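Local atomic coordinates of gamma-butyrobetaine hydroxylase-like N-terminal domain-containing protein (Acidithiobacillus ferrooxidans, PDB entry 3LUU), a protein that is of unknown function but binds zinc and belongs to the family of the gamma-butyrobetaine hydroxylase N-terminal domain. Residues 34-39 with 60-65; 74-79 with 89-94. All coordinates share one frame; numbering follows the deposited sequence.

Contact 1 (34-39 with 60-65); sequences TFEHLR and GKEHVS. With ZN (zinc ion), chain B.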
loop_
_atom_site.group_PDB
_atom_site.type_symbol
_atom_site.label_atom_id
_atom_site.label_comp_id
_atom_site.label_asym_id
_atom_site.label_seq_id
_atom_site.Cartn_x
_atom_site.Cartn_y
_atom_site.Cartn_z
ATOM N N THR A 34 1.678 2.702 6.545
ATOM C CA THR A 34 3.146 2.673 6.632
ATOM C C THR A 34 3.727 1.682 5.609
ATOM O O THR A 34 3.145 0.618 5.293
ATOM C CB THR A 34 3.688 2.325 8.043
ATOM O OG1 THR A 34 3.300 1.004 8.381
ATOM C CG2 THR A 34 3.193 3.326 9.107
ATOM N N PHE A 35 4.901 2.025 5.097
ATOM C CA PHE A 35 5.645 1.094 4.242
ATOM C C PHE A 35 5.816 -0.269 4.914
ATOM O O PHE A 35 5.711 -1.317 4.263
ATOM C CB PHE A 35 7.016 1.699 3.919
ATOM C CG PHE A 35 6.965 2.912 2.998
ATOM C CD1 PHE A 35 5.804 3.284 2.334
ATOM C CD2 PHE A 35 8.109 3.642 2.732
ATOM C CE1 PHE A 35 5.774 4.371 1.481
ATOM C CE2 PHE A 35 8.065 4.745 1.846
ATOM C CZ PHE A 35 6.892 5.079 1.220
ATOM N N GLU A 36 6.109 -0.247 6.216
ATOM C CA GLU A 36 6.280 -1.466 6.994
ATOM C C GLU A 36 5.037 -2.332 6.946
ATOM O O GLU A 36 5.122 -3.514 6.706
ATOM C CB GLU A 36 6.551 -1.124 8.441
ATOM C CG GLU A 36 6.733 -2.347 9.331
ATOM C CD GLU A 36 6.789 -2.014 10.822
ATOM O OE1 GLU A 36 6.209 -0.986 11.257
ATOM O OE2 GLU A 36 7.437 -2.798 11.556
ATOM N N HIS A 37 3.892 -1.726 7.248
ATOM C CA HIS A 37 2.599 -2.415 7.238
ATOM C C HIS A 37 2.306 -3.033 5.876
ATOM O O HIS A 37 1.962 -4.216 5.782
ATOM C CB HIS A 37 1.518 -1.426 7.672
ATOM C CG HIS A 37 0.179 -2.033 7.941
ATOM N ND1 HIS A 37 -0.941 -1.263 8.148
ATOM C CD2 HIS A 37 -0.220 -3.316 8.061
ATOM C CE1 HIS A 37 -1.974 -2.047 8.376
ATOM N NE2 HIS A 37 -1.566 -3.294 8.319
ATOM N N LEU A 38 2.517 -2.255 4.822
ATOM C CA LEU A 38 2.318 -2.747 3.461
ATOM C C LEU A 38 3.214 -3.972 3.164
ATOM O O LEU A 38 2.782 -4.977 2.578
ATOM C CB LEU A 38 2.578 -1.614 2.449
ATOM C CG LEU A 38 1.562 -0.463 2.428
ATOM C CD1 LEU A 38 2.181 0.742 1.749
ATOM C CD2 LEU A 38 0.275 -0.885 1.729
ATOM N N ARG A 39 4.460 -3.896 3.596
ATOM C CA ARG A 39 5.381 -4.989 3.371
ATOM C C ARG A 39 4.978 -6.245 4.135
ATOM O O ARG A 39 5.008 -7.347 3.580
ATOM C CB ARG A 39 6.811 -4.538 3.717
ATOM C CG ARG A 39 7.898 -5.589 3.522
ATOM C CD ARG A 39 7.963 -6.095 2.109
ATOM N NE ARG A 39 8.853 -7.235 2.008
ATOM C CZ ARG A 39 8.491 -8.510 2.145
ATOM N NH1 ARG A 39 7.240 -8.849 2.388
ATOM N NH2 ARG A 39 9.402 -9.466 2.042
ATOM N N GLY A 60 10.431 -7.827 11.389
ATOM C CA GLY A 60 11.699 -7.433 10.755
ATOM C C GLY A 60 11.667 -6.530 9.528
ATOM O O GLY A 60 12.664 -6.451 8.783
ATOM N N LYS A 61 10.557 -5.821 9.301
ATOM C CA LYS A 61 10.444 -4.996 8.094
ATOM C C LYS A 61 10.303 -3.505 8.397
ATOM O O LYS A 61 9.928 -2.744 7.525
ATOM C CB LYS A 61 9.292 -5.481 7.204
ATOM C CG LYS A 61 9.415 -6.930 6.692
ATOM C CD LYS A 61 10.708 -7.139 5.842
ATOM C CE LYS A 61 10.908 -8.628 5.384
ATOM N NZ LYS A 61 12.242 -8.853 4.662
ATOM N N GLU A 62 10.670 -3.092 9.608
ATOM C CA GLU A 62 10.521 -1.693 9.996
ATOM C C GLU A 62 11.374 -0.715 9.168
ATOM O O GLU A 62 11.029 0.458 9.019
ATOM C CB GLU A 62 10.758 -1.491 11.491
ATOM C CG GLU A 62 12.178 -1.711 11.986
ATOM C CD GLU A 62 12.436 -3.145 12.422
ATOM O OE1 GLU A 62 11.710 -4.057 11.959
ATOM O OE2 GLU A 62 13.362 -3.347 13.240
ATOM N N HIS A 63 12.476 -1.208 8.613
ATOM C CA HIS A 63 13.336 -0.359 7.800
ATOM C C HIS A 63 13.093 -0.489 6.309
ATOM O O HIS A 63 13.755 0.187 5.512
ATOM C CB HIS A 63 14.800 -0.577 8.173
ATOM C CG HIS A 63 15.198 0.148 9.435
ATOM N ND1 HIS A 63 15.564 -0.503 10.596
ATOM C CD2 HIS A 63 15.259 1.474 9.716
ATOM C CE1 HIS A 63 15.850 0.389 11.528
ATOM N NE2 HIS A 63 15.669 1.595 11.022
ATOM N N VAL A 64 12.081 -1.258 5.913
ATOM C CA VAL A 64 11.813 -1.453 4.484
ATOM C C VAL A 64 11.082 -0.212 3.923
ATOM O O VAL A 64 10.310 0.464 4.648
ATOM C CB VAL A 64 11.109 -2.828 4.264
ATOM C CG1 VAL A 64 10.749 -3.044 2.835
ATOM C CG2 VAL A 64 12.097 -3.986 4.769
ATOM N N SER A 65 11.410 0.167 2.682
ATOM C CA SER A 65 10.694 1.247 2.035
ATOM C C SER A 65 10.080 0.804 0.711
ATOM O O SER A 65 10.471 -0.202 0.143
ATOM C CB SER A 65 11.595 2.470 1.843
ATOM O OG SER A 65 12.579 2.206 0.870
HETATM ZN ZN ZN B . -2.665 -4.884 8.959
HETATM O O HOH W 1 8.129 -5.345 10.714
#
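Arg39 and Lys61 lie across one another where the N-capped helix 35-40 meets a type I beta turn running from Lys61 to Val64. Their inner methylenes make an apolar contact, Arg39 CG coming within 3.8 Å of Lys61 CG. Farther along, Lys61 CE sits over one face of the Arg39 guanidinium, and the like-charged Arg39 NH2 and Lys61 NZ come within 3.9 Å. Val64 CG1 touches the same methylene, Arg39 CG, at 3.9 Å, roughly at right angles to the lysine. Asp83 OD2 forms salt bridges with both Arg39 NE and Lys61 NZ, and this shared anion probably offsets the repulsion between the two cations.

Phe35 meets the end of the turn. Val64 O lies at the ring edge, close to its plane, and approaches Phe35 CB at 3.6 Å, while Ser65 CA comes obliquely to Phe35 CD2. Glu36 reaches the turn with an extended chain, CG anti to the backbone N (chi1 180°), which carries its carboxylate to Glu62 CB. The two carboxylate planes are turned 54° apart. No direct hydrogen bond crosses between the segments; a water bridges them instead, donating to Glu36 OE2 and accepting from Lys61 N.

Further out, the turn is closed by Val64 N bonding to Lys61 O at 3.1 Å, and Ser65, just past the turn, bonds through its N to Ser82 OG. Thr34 OG1 caps the helix by accepting from His37 N at 3.0 Å; the His37 side chain points away from residues 60-65. There the histidine joins Glu41 OE2 and the backbone O of Glu101 in the zinc site. The zinc is held by His37 NE2 at 2.0 Å.

Contact 2 (74-79 with 89-94); sequences HYAVQL and IFTWEY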
loop_
_atom_site.group_PDB
_atom_site.type_symbol
_atom_site.label_atom_id
_atom_site.label_comp_id
_atom_site.label_asym_id
_atom_site.label_seq_id
_atom_site.Cartn_x
_atom_site.Cartn_y
_atom_site.Cartn_z
ATOM N N HIS A 74 -6.475 -0.875 -13.991
ATOM C CA HIS A 74 -7.205 0.107 -13.201
ATOM C C HIS A 74 -7.532 -0.376 -11.798
ATOM O O HIS A 74 -8.118 0.355 -11.031
ATOM C CB HIS A 74 -8.517 0.451 -13.919
ATOM C CG HIS A 74 -8.316 1.227 -15.183
ATOM N ND1 HIS A 74 -7.612 2.414 -15.220
ATOM C CD2 HIS A 74 -8.731 0.993 -16.452
ATOM C CE1 HIS A 74 -7.592 2.871 -16.461
ATOM N NE2 HIS A 74 -8.270 2.032 -17.225
ATOM N N TYR A 75 -7.154 -1.592 -11.442
ATOM C CA TYR A 75 -7.683 -2.219 -10.236
ATOM C C TYR A 75 -6.648 -2.364 -9.136
ATOM O O TYR A 75 -7.004 -2.631 -7.982
ATOM C CB TYR A 75 -8.280 -3.597 -10.577
ATOM C CG TYR A 75 -7.238 -4.701 -10.869
ATOM C CD1 TYR A 75 -6.648 -4.837 -12.133
ATOM C CD2 TYR A 75 -6.862 -5.622 -9.877
ATOM C CE1 TYR A 75 -5.691 -5.865 -12.392
ATOM C CE2 TYR A 75 -5.900 -6.643 -10.126
ATOM C CZ TYR A 75 -5.317 -6.761 -11.381
ATOM O OH TYR A 75 -4.382 -7.769 -11.611
ATOM N N ALA A 76 -5.366 -2.194 -9.454
ATOM C CA ALA A 76 -4.343 -2.445 -8.452
ATOM C C ALA A 76 -3.076 -1.607 -8.666
ATOM O O ALA A 76 -2.967 -0.839 -9.627
ATOM C CB ALA A 76 -4.028 -3.933 -8.438
ATOM N N VAL A 77 -2.167 -1.694 -7.699
ATOM C CA VAL A 77 -0.808 -1.190 -7.836
ATOM C C VAL A 77 0.178 -2.305 -7.423
ATOM O O VAL A 77 -0.100 -3.126 -6.540
ATOM C CB VAL A 77 -0.460 0.099 -6.984
ATOM C CG1 VAL A 77 -0.967 1.368 -7.662
ATOM C CG2 VAL A 77 -0.892 -0.033 -5.485
ATOM N N GLN A 78 1.328 -2.299 -8.075
ATOM C CA GLN A 78 2.423 -3.169 -7.734
ATOM C C GLN A 78 3.361 -2.304 -6.899
ATOM O O GLN A 78 3.779 -1.212 -7.340
ATOM C CB GLN A 78 3.128 -3.611 -9.003
ATOM C CG GLN A 78 4.287 -4.570 -8.786
ATOM C CD GLN A 78 5.104 -4.814 -10.058
ATOM O OE1 GLN A 78 5.396 -3.883 -10.854
ATOM N NE2 GLN A 78 5.519 -6.051 -10.234
ATOM N N LEU A 79 3.710 -2.771 -5.714
ATOM C CA LEU A 79 4.667 -2.037 -4.878
ATOM C C LEU A 79 6.024 -2.741 -4.969
ATOM O O LEU A 79 6.105 -3.970 -4.880
ATOM C CB LEU A 79 4.198 -1.930 -3.433
ATOM C CG LEU A 79 2.846 -1.294 -3.144
ATOM C CD1 LEU A 79 2.694 -1.095 -1.658
ATOM C CD2 LEU A 79 2.664 -0.000 -3.940
ATOM N N ILE A 89 0.989 -7.310 -5.620
ATOM C CA ILE A 89 -0.010 -6.538 -6.353
ATOM C C ILE A 89 -1.062 -6.270 -5.293
ATOM O O ILE A 89 -1.566 -7.195 -4.668
ATOM C CB ILE A 89 -0.611 -7.299 -7.537
ATOM C CG1 ILE A 89 0.487 -7.697 -8.548
ATOM C CG2 ILE A 89 -1.719 -6.494 -8.222
ATOM C CD1 ILE A 89 1.149 -6.539 -9.275
ATOM N N PHE A 90 -1.330 -4.997 -5.046
ATOM C CA PHE A 90 -2.278 -4.588 -4.025
ATOM C C PHE A 90 -3.483 -4.007 -4.734
ATOM O O PHE A 90 -3.370 -2.956 -5.397
ATOM C CB PHE A 90 -1.694 -3.507 -3.135
ATOM C CG PHE A 90 -0.575 -3.966 -2.232
ATOM C CD1 PHE A 90 0.671 -4.277 -2.755
ATOM C CD2 PHE A 90 -0.750 -3.999 -0.853
ATOM C CE1 PHE A 90 1.712 -4.649 -1.939
ATOM C CE2 PHE A 90 0.300 -4.399 -0.034
ATOM C CZ PHE A 90 1.521 -4.722 -0.587
ATOM N N THR A 91 -4.638 -4.649 -4.583
ATOM C CA THR A 91 -5.846 -4.078 -5.156
ATOM C C THR A 91 -6.256 -2.875 -4.302
ATOM O O THR A 91 -5.896 -2.780 -3.120
ATOM C CB THR A 91 -6.998 -5.063 -5.236
ATOM O OG1 THR A 91 -7.442 -5.423 -3.919
ATOM C CG2 THR A 91 -6.577 -6.316 -5.995
ATOM N N TRP A 92 -6.993 -1.954 -4.912
ATOM C CA TRP A 92 -7.566 -0.813 -4.206
ATOM C C TRP A 92 -8.412 -1.249 -3.001
ATOM O O TRP A 92 -8.279 -0.691 -1.916
ATOM C CB TRP A 92 -8.400 0.043 -5.160
ATOM C CG TRP A 92 -7.640 0.521 -6.362
ATOM C CD1 TRP A 92 -8.038 0.425 -7.665
ATOM C CD2 TRP A 92 -6.364 1.165 -6.380
ATOM N NE1 TRP A 92 -7.090 0.972 -8.490
ATOM C CE2 TRP A 92 -6.049 1.432 -7.735
ATOM C CE3 TRP A 92 -5.463 1.573 -5.389
ATOM C CZ2 TRP A 92 -4.867 2.069 -8.121
ATOM C CZ3 TRP A 92 -4.285 2.215 -5.778
ATOM C CH2 TRP A 92 -4.002 2.447 -7.133
ATOM N N GLU A 93 -9.224 -2.281 -3.190
ATOM C CA GLU A 93 -10.046 -2.842 -2.137
ATOM C C GLU A 93 -9.179 -3.315 -0.962
ATOM O O GLU A 93 -9.459 -3.013 0.193
ATOM C CB GLU A 93 -10.937 -3.979 -2.689
ATOM C CG GLU A 93 -12.307 -4.070 -2.076
ATOM N N TYR A 94 -8.117 -4.052 -1.263
ATOM C CA TYR A 94 -7.181 -4.521 -0.243
ATOM C C TYR A 94 -6.500 -3.371 0.516
ATOM O O TYR A 94 -6.407 -3.415 1.727
ATOM C CB TYR A 94 -6.113 -5.378 -0.889
ATOM C CG TYR A 94 -5.220 -6.101 0.064
ATOM C CD1 TYR A 94 -5.719 -7.080 0.896
ATOM C CD2 TYR A 94 -3.890 -5.843 0.112
ATOM C CE1 TYR A 94 -4.908 -7.750 1.765
ATOM C CE2 TYR A 94 -3.068 -6.523 0.978
ATOM C CZ TYR A 94 -3.577 -7.467 1.791
ATOM O OH TYR A 94 -2.738 -8.154 2.633
HETATM O O HOH W 2 -9.834 -2.918 -6.287
#
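Trp92 lays its indole against the backbone of residues 74-76, in a beta hairpin whose strand 89-91 passes directly into helix 92-98. His74 O lies in the ring plane and accepts from Trp92 NE1 at 2.8 Å, although the bond is bent (143°) and the donor stands above the carbonyl plane. Tyr75 O and Ala76 N sit over one indole face. At the far end of the ring, Val77 CG1 meets Trp92 CH2 at 3.3 Å, the two side chains crossing at about a right angle.

Phe90 is met over one face by Leu79 CD1, a CH-pi contact 3.9 Å from the ring centroid. Ala76, Gln78, Ile89 and Thr91 share the other side of the sheet, where Ile89 CG2 presses on Ala76 CB at 3.5 Å, tighter than usual. Ile89 CD1, swung round by chi2 -67°, reaches Gln78 CB.

Val77 and Phe90 form the hydrogen-bonded antiparallel pair, with Phe90 N to Val77 O nearly straight at 178°. One more backbone bond, Trp92 N to Tyr75 O at 3.1 Å, follows past the last bridge pair, at the first residue of the helix, while the indole N-H satisfies a further carbonyl of the preceding loop.

Overall arrangement
From the N terminus, strand 30-34 leads into helix 35-40, and contact 1 closes the long excursion that follows, bringing 60-65 back to the helix before strand 66-72 begins. Contact 2 comes afterwards in series, closing the shorter 76-91 hairpin and fixing the start of helix 92-98. Neither encloses nor crosses the other, and their centres lie about 17 Å apart on opposite sides of the chain's centre. Leu38 joins them: its O is 3.4 Å from Phe90 CZ, and its CD1 is 3.9 Å from Leu79 CD1. Leu38 of helix 35-40 thus packs on strands 76-81 and 89-91, on strand 20-25 of the other sheet, and on helix 92-98.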